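Pumilio domain-containing protein C56F2.08c (Schizosaccharomyces pombe, PDB 6NX5) probably binds AU-rich stretches in the 3' untranslated regions of messenger RNAs, the domain here being its N-terminal RNA recognition motif. Local coordinates at residues Ser18-His21 / Ala22-Ala26. Sequence-based numbering, arbitrary orientation.
Sequences SAIH and ALFSA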
loop_
_atom_site.group_PDB
_atom_site.type_symbol
_atom_site.label_atom_id
_atom_site.label_comp_id
_atom_site.label_asym_id
_atom_site.label_seq_id
_atom_site.Cartn_x
_atom_site.Cartn_y
_atom_site.Cartn_z
ATOM N N SER A 18 10.458 12.665 -1.164
ATOM C CA SER A 18 11.792 12.897 -0.621
ATOM C C SER A 18 11.744 13.094 0.890
ATOM O O SER A 18 12.624 12.613 1.609
ATOM C CB SER A 18 12.438 14.104 -1.305
ATOM O OG SER A 18 11.666 15.265 -1.085
ATOM N N ALA A 19 10.718 13.782 1.394
ATOM C CA ALA A 19 10.585 13.929 2.839
ATOM C C ALA A 19 10.353 12.578 3.506
ATOM O O ALA A 19 10.901 12.297 4.579
ATOM C CB ALA A 19 9.448 14.903 3.167
ATOM N N ILE A 20 9.564 11.718 2.867
ATOM C CA ILE A 20 9.264 10.418 3.454
ATOM C C ILE A 20 10.520 9.558 3.533
ATOM O O ILE A 20 10.745 8.864 4.531
ATOM C CB ILE A 20 8.133 9.748 2.656
ATOM C CG1 ILE A 20 6.846 10.542 2.897
ATOM C CG2 ILE A 20 7.968 8.280 3.059
ATOM C CD1 ILE A 20 5.735 10.197 1.979
ATOM N N HIS A 21 11.359 9.583 2.494
ATOM C CA HIS A 21 12.614 8.832 2.556
ATOM C C HIS A 21 13.475 9.304 3.715
ATOM O O HIS A 21 14.024 8.492 4.468
ATOM C CB HIS A 21 13.388 8.946 1.239
ATOM C CG HIS A 21 14.640 8.125 1.209
ATOM N ND1 HIS A 21 15.741 8.430 1.980
ATOM C CD2 HIS A 21 14.957 6.999 0.528
ATOM C CE1 HIS A 21 16.696 7.548 1.746
ATOM N NE2 HIS A 21 16.244 6.668 0.872
ATOM N N ALA A 22 13.616 10.622 3.863
ATOM C CA ALA A 22 14.388 11.161 4.973
ATOM C C ALA A 22 13.895 10.621 6.309
ATOM O O ALA A 22 14.694 10.197 7.152
ATOM C CB ALA A 22 14.325 12.690 4.950
ATOM N N LEU A 23 12.578 10.592 6.504
ATOM C CA LEU A 23 12.023 10.154 7.779
ATOM C C LEU A 23 12.220 8.658 7.994
ATOM O O LEU A 23 12.594 8.224 9.089
ATOM C CB LEU A 23 10.541 10.511 7.844
ATOM C CG LEU A 23 9.725 9.982 9.020
ATOM C CD1 LEU A 23 10.022 10.785 10.274
ATOM C CD2 LEU A 23 8.245 10.031 8.680
ATOM N N PHE A 24 11.982 7.850 6.966
ATOM C CA PHE A 24 12.017 6.411 7.193
ATOM C C PHE A 24 13.428 5.832 7.121
ATOM O O PHE A 24 13.657 4.724 7.619
ATOM C CB PHE A 24 11.071 5.714 6.208
ATOM C CG PHE A 24 9.636 5.764 6.642
ATOM C CD1 PHE A 24 9.075 4.695 7.337
ATOM C CD2 PHE A 24 8.854 6.881 6.395
ATOM C CE1 PHE A 24 7.762 4.728 7.749
ATOM C CE2 PHE A 24 7.542 6.938 6.834
ATOM C CZ PHE A 24 6.994 5.852 7.508
ATOM N N SER A 25 14.393 6.565 6.561
ATOM C CA SER A 25 15.767 6.074 6.551
ATOM C C SER A 25 16.404 6.034 7.936
ATOM O O SER A 25 17.484 5.456 8.078
ATOM C CB SER A 25 16.632 6.923 5.619
ATOM O OG SER A 25 16.233 6.766 4.272
ATOM N N ALA A 26 15.770 6.615 8.957
ATOM C CA ALA A 26 16.299 6.481 10.307
ATOM C C ALA A 26 16.305 5.035 10.789
ATOM O O ALA A 26 17.068 4.705 11.700
ATOM C CB ALA A 26 15.496 7.335 11.284
#
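Ile-20 and Phe-24, one turn apart on the first helix of an RNA recognition motif (helix 17-24, packed on the antiparallel four-stranded sheet), lie side by side and point the same way, into the core between helix and sheet. Phe-24 can be followed outward. Its CB sits 3.6 Å from Ile-20 O. From there CG turns anti to the carbonyl carbon (chi1 -81°), which sends the ring out from the helix with a slight lean toward the preceding turn and Ile-20. CD2 consequently meets two parts of Ile-20: the carbonyl O, which lies in the ring plane at its edge 3.3 Å away, and the methyl CG2, 3.7 Å away. Farther out, CE2 still lies 4.0 Å from CG2. Beyond the helix the ring rests on Leu-6, Val-8, Val-30 and Val-44 of three strands, while Ile-20 covers Met-35, Ala-42 and Val-44. An alanine in place of Phe-24 is likely to open a gap beneath the helix, leaving Ile-20 CG2, Leu-6, Val-8, Val-30 and Val-44 without the ring they pack on. The backbone keeps the pair in step: Phe-24 N donates to Ile-20 O over 2.9 Å, and Ala-22 N and Leu-23 N donate to Ser-18 O and Ala-19 O. The largely exposed His-21 touches Ile-33 at the sheet's outermost strand 30-35; the place of Ser-25 OG beside its ring is doubtful in the model. Ser-25 N donates to His-21 O over 2.9 Å with an N-H...O angle of 146°.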